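Long-range contacts in tyrosine--tRNA ligase, mitochondrial (Emericella nidulans, PDB 5IHX), which probably catalyses the ATP-dependent attachment of L-tyrosine to mitochondrial tRNA(Tyr), and in this C-terminally truncated form binds tyrosine: residues D184-L195 against F215-W223; Q234-Y243 against L273-L283. All coordinates share one frame; numbering follows the deposited sequence.

Interaction 1. Residues D184-L195 against F215-W223; sequences DLGAYIRIGPML and FTYPLMQAW. With TYR (tyrosine), chain C.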
# COMPACT_ATOMS: atom_id res chain seq x y z
N ASP A 184 7.80 -0.04 8.54
CA ASP A 184 8.40 -1.22 9.15
C ASP A 184 8.89 -2.26 8.15
O ASP A 184 9.69 -3.13 8.50
CB ASP A 184 7.39 -1.88 10.10
CG ASP A 184 7.14 -1.07 11.36
OD1 ASP A 184 8.03 -0.28 11.75
OD2 ASP A 184 6.06 -1.22 11.96
N LEU A 185 8.43 -2.16 6.90
CA LEU A 185 8.81 -3.13 5.87
C LEU A 185 9.19 -2.46 4.55
O LEU A 185 10.28 -2.68 4.04
CB LEU A 185 7.68 -4.13 5.64
CG LEU A 185 7.88 -5.12 4.48
CD1 LEU A 185 9.16 -5.92 4.65
CD2 LEU A 185 6.68 -6.06 4.38
N GLY A 186 8.29 -1.64 4.02
CA GLY A 186 8.48 -1.05 2.70
C GLY A 186 9.76 -0.25 2.55
O GLY A 186 10.35 -0.22 1.47
N ALA A 187 10.18 0.40 3.63
CA ALA A 187 11.37 1.25 3.59
C ALA A 187 12.66 0.44 3.44
O ALA A 187 13.69 0.98 3.05
CB ALA A 187 11.43 2.11 4.84
N TYR A 188 12.58 -0.85 3.74
CA TYR A 188 13.76 -1.71 3.77
C TYR A 188 13.79 -2.71 2.61
O TYR A 188 14.70 -3.53 2.52
CB TYR A 188 13.83 -2.46 5.10
CG TYR A 188 13.69 -1.56 6.30
CD1 TYR A 188 14.73 -0.73 6.70
CD2 TYR A 188 12.51 -1.52 7.04
CE1 TYR A 188 14.61 0.10 7.80
CE2 TYR A 188 12.38 -0.70 8.14
CZ TYR A 188 13.43 0.11 8.51
OH TYR A 188 13.29 0.93 9.61
N ILE A 189 12.79 -2.63 1.74
CA ILE A 189 12.69 -3.53 0.59
C ILE A 189 13.06 -2.81 -0.70
O ILE A 189 12.47 -1.79 -1.04
CB ILE A 189 11.26 -4.10 0.45
CG1 ILE A 189 10.88 -4.94 1.68
CG2 ILE A 189 11.13 -4.95 -0.82
CD1 ILE A 189 11.80 -6.12 1.95
N ARG A 190 14.04 -3.37 -1.41
CA ARG A 190 14.45 -2.84 -2.70
C ARG A 190 13.55 -3.41 -3.79
O ARG A 190 13.27 -4.61 -3.81
CB ARG A 190 15.91 -3.17 -2.98
CG ARG A 190 16.89 -2.57 -1.98
CD ARG A 190 17.02 -1.06 -2.16
NE ARG A 190 17.41 -0.39 -0.92
N ILE A 191 13.10 -2.56 -4.70
CA ILE A 191 12.17 -2.98 -5.74
C ILE A 191 12.90 -3.73 -6.86
O ILE A 191 12.28 -4.50 -7.60
CB ILE A 191 11.40 -1.79 -6.35
CG1 ILE A 191 12.36 -0.83 -7.07
CG2 ILE A 191 10.61 -1.07 -5.26
CD1 ILE A 191 11.66 0.27 -7.84
N GLY A 192 14.20 -3.51 -6.98
CA GLY A 192 15.01 -4.16 -7.99
C GLY A 192 14.87 -5.67 -8.01
O GLY A 192 14.44 -6.24 -9.01
N PRO A 193 15.25 -6.33 -6.90
CA PRO A 193 15.09 -7.78 -6.76
C PRO A 193 13.64 -8.24 -6.98
O PRO A 193 13.43 -9.29 -7.58
CB PRO A 193 15.54 -8.04 -5.32
CG PRO A 193 16.51 -6.95 -5.04
CD PRO A 193 16.00 -5.75 -5.78
N MET A 194 12.67 -7.46 -6.50
CA MET A 194 11.27 -7.80 -6.71
C MET A 194 10.95 -7.89 -8.19
O MET A 194 10.19 -8.76 -8.62
CB MET A 194 10.35 -6.77 -6.05
CG MET A 194 10.33 -6.80 -4.54
SD MET A 194 9.22 -5.56 -3.84
CE MET A 194 7.63 -6.10 -4.48
N LEU A 195 11.53 -6.99 -8.97
CA LEU A 195 11.30 -6.96 -10.42
C LEU A 195 12.04 -8.09 -11.13
O LEU A 195 11.77 -8.38 -12.30
CB LEU A 195 11.75 -5.62 -10.99
CG LEU A 195 10.96 -4.39 -10.55
CD1 LEU A 195 11.72 -3.12 -10.90
CD2 LEU A 195 9.57 -4.37 -11.17
N PHE A 215 1.76 -6.15 -7.44
CA PHE A 215 3.18 -5.99 -7.12
C PHE A 215 3.40 -5.98 -5.60
O PHE A 215 4.46 -6.36 -5.12
CB PHE A 215 3.71 -4.71 -7.76
CG PHE A 215 5.20 -4.56 -7.70
CD1 PHE A 215 6.03 -5.44 -8.37
CD2 PHE A 215 5.78 -3.51 -7.01
CE1 PHE A 215 7.40 -5.30 -8.33
CE2 PHE A 215 7.15 -3.36 -6.96
CZ PHE A 215 7.97 -4.26 -7.62
N THR A 216 2.38 -5.54 -4.87
CA THR A 216 2.45 -5.41 -3.42
C THR A 216 2.12 -6.72 -2.69
O THR A 216 2.44 -6.88 -1.52
CB THR A 216 1.49 -4.31 -2.92
OG1 THR A 216 1.71 -3.10 -3.66
CG2 THR A 216 1.68 -4.03 -1.43
N TYR A 217 1.49 -7.66 -3.40
CA TYR A 217 0.97 -8.88 -2.78
C TYR A 217 2.02 -9.61 -1.93
O TYR A 217 1.72 -10.02 -0.81
CB TYR A 217 0.40 -9.83 -3.84
CG TYR A 217 -0.31 -11.03 -3.25
CD1 TYR A 217 -1.69 -11.03 -3.09
CD2 TYR A 217 0.40 -12.16 -2.85
CE1 TYR A 217 -2.35 -12.11 -2.56
CE2 TYR A 217 -0.26 -13.25 -2.31
CZ TYR A 217 -1.63 -13.22 -2.16
OH TYR A 217 -2.29 -14.30 -1.62
N PRO A 218 3.25 -9.79 -2.45
CA PRO A 218 4.28 -10.45 -1.64
C PRO A 218 4.49 -9.78 -0.27
O PRO A 218 4.75 -10.48 0.71
CB PRO A 218 5.54 -10.33 -2.49
CG PRO A 218 5.08 -10.14 -3.87
CD PRO A 218 3.71 -9.54 -3.83
N LEU A 219 4.40 -8.46 -0.22
CA LEU A 219 4.60 -7.74 1.03
C LEU A 219 3.44 -8.00 2.00
O LEU A 219 3.64 -8.04 3.21
CB LEU A 219 4.74 -6.23 0.78
CG LEU A 219 6.11 -5.75 0.28
CD1 LEU A 219 6.33 -6.11 -1.18
CD2 LEU A 219 6.27 -4.25 0.50
N MET A 220 2.24 -8.19 1.46
CA MET A 220 1.09 -8.52 2.30
C MET A 220 1.23 -9.91 2.90
O MET A 220 0.96 -10.11 4.09
CB MET A 220 -0.21 -8.42 1.49
CG MET A 220 -0.56 -7.02 1.04
SD MET A 220 -2.13 -6.95 0.15
CE MET A 220 -3.30 -7.22 1.48
N GLN A 221 1.65 -10.87 2.09
CA GLN A 221 1.89 -12.23 2.57
C GLN A 221 2.99 -12.22 3.63
O GLN A 221 2.92 -12.94 4.63
CB GLN A 221 2.25 -13.17 1.43
CG GLN A 221 2.38 -14.63 1.87
CD GLN A 221 2.08 -15.63 0.76
OE1 GLN A 221 1.43 -15.31 -0.23
NE2 GLN A 221 2.56 -16.86 0.94
N ALA A 222 4.02 -11.41 3.40
CA ALA A 222 5.12 -11.29 4.34
C ALA A 222 4.62 -10.72 5.66
O ALA A 222 5.00 -11.18 6.73
CB ALA A 222 6.22 -10.42 3.77
N TRP A 223 3.77 -9.71 5.56
CA TRP A 223 3.21 -9.07 6.75
C TRP A 223 2.33 -10.05 7.52
O TRP A 223 2.36 -10.09 8.75
CB TRP A 223 2.43 -7.81 6.37
CG TRP A 223 2.12 -6.93 7.54
CD1 TRP A 223 0.94 -6.87 8.24
CD2 TRP A 223 3.00 -5.98 8.17
NE1 TRP A 223 1.04 -5.94 9.25
CE2 TRP A 223 2.29 -5.39 9.23
CE3 TRP A 223 4.32 -5.58 7.93
CZ2 TRP A 223 2.86 -4.41 10.05
CZ3 TRP A 223 4.88 -4.62 8.74
CH2 TRP A 223 4.15 -4.04 9.79
N TYR C . -0.83 -16.65 -1.47
CA TYR C . -1.30 -18.03 -1.16
C TYR C . -2.01 -18.65 -2.36
O TYR C . -2.04 -19.87 -2.52
CB TYR C . -2.23 -18.01 0.05
CG TYR C . -1.67 -17.26 1.23
CD1 TYR C . -0.54 -17.72 1.90
CD2 TYR C . -2.26 -16.08 1.67
CE1 TYR C . -0.03 -17.03 2.98
CE2 TYR C . -1.75 -15.38 2.74
CZ TYR C . -0.63 -15.87 3.40
OH TYR C . -0.12 -15.18 4.47
OXT TYR C . -2.58 -17.94 -3.19
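The Phe215 ring takes Met194 CE over one face, 3.8 Å from the ring centroid, while the carbonyl oxygen of Ile191 sits at its edge, near the ring plane. Leu195 CD2 approaches the same ring obliquely, 3.7 Å from Phe215 CE1. At the other end of the contact the indole of Trp223 is met at its edge: Asp184 CB lies in the ring plane, 3.9 Å from Trp223 CH2, and the carboxylate is only 6° from coplanar with the indole. This is apolar helix packing in the catalytic domain of a class I synthetase, where helix 212-229 meets the turn and short helix of 184-195 at the subunit interface. The Met-aromatic contact depends on shape. Met194 runs straight through chi2 and then bends at chi3 (63°), which curls CE over the ring and leaves SD oblique to it. CE also wedges against Leu219 CD1 at 3.5 Å, so the flexible thioether fills the corner between Phe215 and Leu219. Phe215 reaches this corner because its CG stands anti to the backbone N (chi1 -170°), which brings the ring toward 191-195. One turn along helix 212-229 from Phe215, Leu219 CB lies 4.1 Å from Leu185 CD2, which also faces the small methyl of Ala222. The second subunit adds backbone hydrogen bonds to Gly186, Ile189 and Ile191; its Phe212 touches Leu219, and its Leu195 meets Leu195. On another side of the helix, Tyr217 and Gln221 point into the tyrosine pocket. Gln221 OE1 accepts a hydrogen bond from the substrate amino N at 2.9 Å. That same N lies in the plane of the Tyr217 ring, at its edge, and donates to Tyr217 OH, itself also hydrogen-bonded to Asp73 OD1, at 2.8 Å.

Interaction 2. Residues Q234-Y243 against L273-L283; sequences QVQVGGSDQY and LDKPIGFTTPL. With TYR (tyrosine), chain C.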
# COMPACT_ATOMS: atom_id res chain seq x y z
N GLN A 234 6.91 -19.65 13.57
CA GLN A 234 8.21 -19.48 12.93
C GLN A 234 8.26 -20.06 11.51
O GLN A 234 9.09 -19.64 10.70
CB GLN A 234 9.29 -20.13 13.80
CG GLN A 234 10.71 -19.87 13.34
CD GLN A 234 11.73 -20.47 14.29
OE1 GLN A 234 11.47 -20.64 15.47
NE2 GLN A 234 12.91 -20.78 13.76
N VAL A 235 7.37 -21.01 11.21
CA VAL A 235 7.42 -21.74 9.95
C VAL A 235 6.18 -21.53 9.09
O VAL A 235 5.07 -21.43 9.60
CB VAL A 235 7.60 -23.26 10.19
CG1 VAL A 235 7.78 -24.00 8.87
CG2 VAL A 235 8.78 -23.52 11.11
N GLN A 236 6.37 -21.44 7.77
CA GLN A 236 5.26 -21.41 6.83
C GLN A 236 5.38 -22.55 5.82
O GLN A 236 6.48 -22.83 5.33
CB GLN A 236 5.19 -20.08 6.08
CG GLN A 236 4.07 -20.04 5.03
CD GLN A 236 3.97 -18.72 4.27
OE1 GLN A 236 3.13 -18.58 3.39
NE2 GLN A 236 4.81 -17.75 4.63
N VAL A 237 4.26 -23.19 5.53
CA VAL A 237 4.19 -24.19 4.47
C VAL A 237 3.17 -23.77 3.41
O VAL A 237 2.13 -23.20 3.73
CB VAL A 237 3.82 -25.59 5.03
CG1 VAL A 237 2.49 -25.54 5.77
CG2 VAL A 237 3.77 -26.62 3.90
N GLY A 238 3.49 -24.03 2.15
CA GLY A 238 2.60 -23.69 1.05
C GLY A 238 2.74 -24.66 -0.10
O GLY A 238 3.53 -25.60 -0.05
N GLY A 239 1.93 -24.45 -1.14
CA GLY A 239 2.03 -25.25 -2.35
C GLY A 239 3.36 -25.01 -3.06
O GLY A 239 4.09 -24.08 -2.73
N SER A 240 3.67 -25.86 -4.03
CA SER A 240 4.92 -25.78 -4.78
C SER A 240 5.16 -24.40 -5.40
O SER A 240 6.29 -23.91 -5.41
CB SER A 240 4.94 -26.83 -5.88
OG SER A 240 3.76 -26.76 -6.67
N ASP A 241 4.11 -23.77 -5.90
CA ASP A 241 4.24 -22.48 -6.58
C ASP A 241 4.43 -21.31 -5.62
O ASP A 241 4.54 -20.16 -6.06
CB ASP A 241 3.02 -22.22 -7.47
CG ASP A 241 1.76 -21.98 -6.66
OD1 ASP A 241 1.63 -22.56 -5.56
OD2 ASP A 241 0.90 -21.20 -7.12
N GLN A 242 4.48 -21.59 -4.32
CA GLN A 242 4.59 -20.55 -3.31
C GLN A 242 6.03 -20.34 -2.85
O GLN A 242 6.28 -19.58 -1.91
CB GLN A 242 3.70 -20.87 -2.11
CG GLN A 242 2.22 -20.75 -2.40
CD GLN A 242 1.82 -19.33 -2.75
OE1 GLN A 242 2.07 -18.40 -1.98
NE2 GLN A 242 1.22 -19.15 -3.92
N TYR A 243 6.97 -21.01 -3.50
CA TYR A 243 8.38 -20.89 -3.13
C TYR A 243 8.82 -19.43 -3.11
O TYR A 243 9.41 -18.97 -2.14
CB TYR A 243 9.27 -21.68 -4.10
CG TYR A 243 10.71 -21.75 -3.65
CD1 TYR A 243 11.61 -20.75 -3.99
CD2 TYR A 243 11.17 -22.80 -2.87
CE1 TYR A 243 12.93 -20.80 -3.58
CE2 TYR A 243 12.48 -22.86 -2.46
CZ TYR A 243 13.36 -21.86 -2.81
OH TYR A 243 14.67 -21.91 -2.40
N LEU A 273 18.30 -20.83 14.79
CA LEU A 273 17.18 -21.64 15.24
C LEU A 273 15.90 -20.82 15.46
O LEU A 273 14.83 -21.39 15.64
CB LEU A 273 17.54 -22.36 16.55
CG LEU A 273 18.51 -23.54 16.47
CD1 LEU A 273 18.79 -24.07 17.86
CD2 LEU A 273 17.97 -24.65 15.58
N ASP A 274 16.03 -19.50 15.42
CA ASP A 274 14.90 -18.60 15.66
C ASP A 274 14.46 -17.88 14.40
O ASP A 274 13.44 -17.19 14.40
CB ASP A 274 15.26 -17.57 16.73
CG ASP A 274 15.61 -18.21 18.06
OD1 ASP A 274 15.14 -19.34 18.32
OD2 ASP A 274 16.35 -17.58 18.84
N LYS A 275 15.22 -18.04 13.32
CA LYS A 275 14.93 -17.34 12.08
C LYS A 275 13.73 -17.97 11.37
O LYS A 275 13.55 -19.19 11.43
CB LYS A 275 16.15 -17.34 11.16
CG LYS A 275 17.33 -16.54 11.71
CD LYS A 275 18.58 -16.73 10.86
CE LYS A 275 19.76 -15.93 11.40
NZ LYS A 275 19.51 -14.46 11.42
N PRO A 276 12.90 -17.15 10.70
CA PRO A 276 11.79 -17.72 9.93
C PRO A 276 12.30 -18.64 8.83
O PRO A 276 13.39 -18.43 8.29
CB PRO A 276 11.10 -16.49 9.34
CG PRO A 276 12.15 -15.43 9.34
CD PRO A 276 12.98 -15.69 10.56
N ILE A 277 11.52 -19.66 8.50
CA ILE A 277 11.92 -20.63 7.50
C ILE A 277 10.65 -21.30 6.98
O ILE A 277 9.61 -21.22 7.63
CB ILE A 277 12.90 -21.67 8.09
CG1 ILE A 277 13.50 -22.55 6.99
CG2 ILE A 277 12.23 -22.49 9.20
CD1 ILE A 277 14.68 -23.38 7.46
N GLY A 278 10.70 -21.91 5.81
CA GLY A 278 9.52 -22.54 5.25
C GLY A 278 9.84 -23.63 4.26
O GLY A 278 11.01 -23.90 3.97
N PHE A 279 8.80 -24.27 3.75
CA PHE A 279 8.97 -25.29 2.73
C PHE A 279 7.69 -25.45 1.93
O PHE A 279 6.63 -24.95 2.33
CB PHE A 279 9.38 -26.62 3.36
CG PHE A 279 8.40 -27.17 4.36
CD1 PHE A 279 8.38 -26.69 5.66
CD2 PHE A 279 7.53 -28.18 4.01
CE1 PHE A 279 7.48 -27.20 6.58
CE2 PHE A 279 6.63 -28.70 4.92
CZ PHE A 279 6.61 -28.20 6.21
N THR A 280 7.80 -26.14 0.80
CA THR A 280 6.66 -26.34 -0.09
C THR A 280 6.28 -27.81 -0.17
O THR A 280 7.08 -28.69 0.14
CB THR A 280 6.96 -25.83 -1.51
OG1 THR A 280 8.07 -26.55 -2.05
CG2 THR A 280 7.27 -24.34 -1.49
N THR A 281 5.05 -28.06 -0.61
CA THR A 281 4.56 -29.41 -0.83
C THR A 281 4.57 -29.68 -2.34
O THR A 281 4.49 -28.75 -3.13
CB THR A 281 3.14 -29.59 -0.26
OG1 THR A 281 2.27 -28.59 -0.79
CG2 THR A 281 3.15 -29.48 1.26
N PRO A 282 4.67 -30.96 -2.74
CA PRO A 282 4.81 -31.32 -4.16
C PRO A 282 3.61 -30.95 -5.03
O PRO A 282 2.50 -30.80 -4.53
CB PRO A 282 5.00 -32.84 -4.13
CG PRO A 282 4.49 -33.28 -2.80
CD PRO A 282 4.76 -32.15 -1.87
N LEU A 283 3.86 -30.82 -6.34
CA LEU A 283 2.81 -30.53 -7.31
C LEU A 283 2.09 -31.79 -7.78
O LEU A 283 2.73 -32.75 -8.22
CB LEU A 283 3.41 -29.82 -8.53
CG LEU A 283 2.42 -29.33 -9.59
CD1 LEU A 283 1.46 -28.29 -9.02
CD2 LEU A 283 3.16 -28.77 -10.80
N TYR C . -0.83 -16.65 -1.47
CA TYR C . -1.30 -18.03 -1.16
C TYR C . -2.01 -18.65 -2.36
O TYR C . -2.04 -19.87 -2.52
CB TYR C . -2.23 -18.01 0.05
CG TYR C . -1.67 -17.26 1.23
CD1 TYR C . -0.54 -17.72 1.90
CD2 TYR C . -2.26 -16.08 1.67
CE1 TYR C . -0.03 -17.03 2.98
CE2 TYR C . -1.75 -15.38 2.74
CZ TYR C . -0.63 -15.87 3.40
OH TYR C . -0.12 -15.18 4.47
OXT TYR C . -2.58 -17.94 -3.19
O HOH W 1 8.58 -25.48 -4.45
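Gln234 reaches across to the 3-10 segment and loop ahead of the second strand with its side-chain amide, and NE2 donates two hydrogen bonds there: to Leu273 O at 2.8 Å, with a fairly straight N-H...O angle of 161°, and to Lys275 O at 2.9 Å. In both, the donor stands above the carbonyl plane. A long, extended glutamine suits the place, since its two N-H groups satisfy two backbone carbonyls while OE1 is hydrogen-bonded to Lys64, which also forms a salt bridge with Asp274. Beyond it the backbones of 235-238 and 277-280 run parallel, 16° apart, joined by alternating bonds such as Gln236 N to Ile277 O at 3.3 Å. The ladder ends with Thr281 N donating to Gly238 O at 2.9 Å. Gly278 lets the strands draw near: its CA is 3.1 Å from Gln236 O, with no side chain to intrude. Near the ends of the strands a water joins Ser240 O to Thr280 OG1, 2.7 Å from the latter, which is also bonded to Asp49 N. Thr280 turns its methyl CG2 to the edge of the Tyr243 ring. On the face bearing Val235, Val237 and Phe279, the phenyl ring carries the packing. Its CG sits between the backbone N and the carbonyl carbon (chi1 59°), which lays the ring back over the neighbouring strand. Val237 CG2 then covers one ring face, 3.7 Å from Phe279 CE2, and Val235 CG1 meets the edge, 3.9 Å from Phe279 CE1. Helix 84-95 packs here through Val89. Gln236 and Gln242 line the tyrosine pocket. Strand 235-238, helix 243-259 and strand 277-280 together make a beta-alpha-beta crossover of the Rossmann-type nucleotide-binding fold characteristic of class I aminoacyl-tRNA synthetases.

How the interactions relate
Helix 212-229 of interaction 1 is followed along the chain by strand 235-238 of interaction 2, and the centres of the two contacts lie about 18 Å apart. They meet at the tyrosine pocket, where Gln221 NE2 and Gln236 OE1 form a probable hydrogen bond of 3.0 Å that would link the helix to the sheet and may orient both amides. Gln242, just past the strand, whose OE1 is held mainly by Asn245 ND2, adds a weak hydrogen bond from the substrate N to that OE1 at 3.4 Å, beside the grip supplied by interaction 1. Asp113, Asp224 and Tyr69 also hydrogen-bond the ligand. Thus interaction 1 backs the pocket helix on its subunit-interface side, whereas interaction 2 belongs to the central sheet.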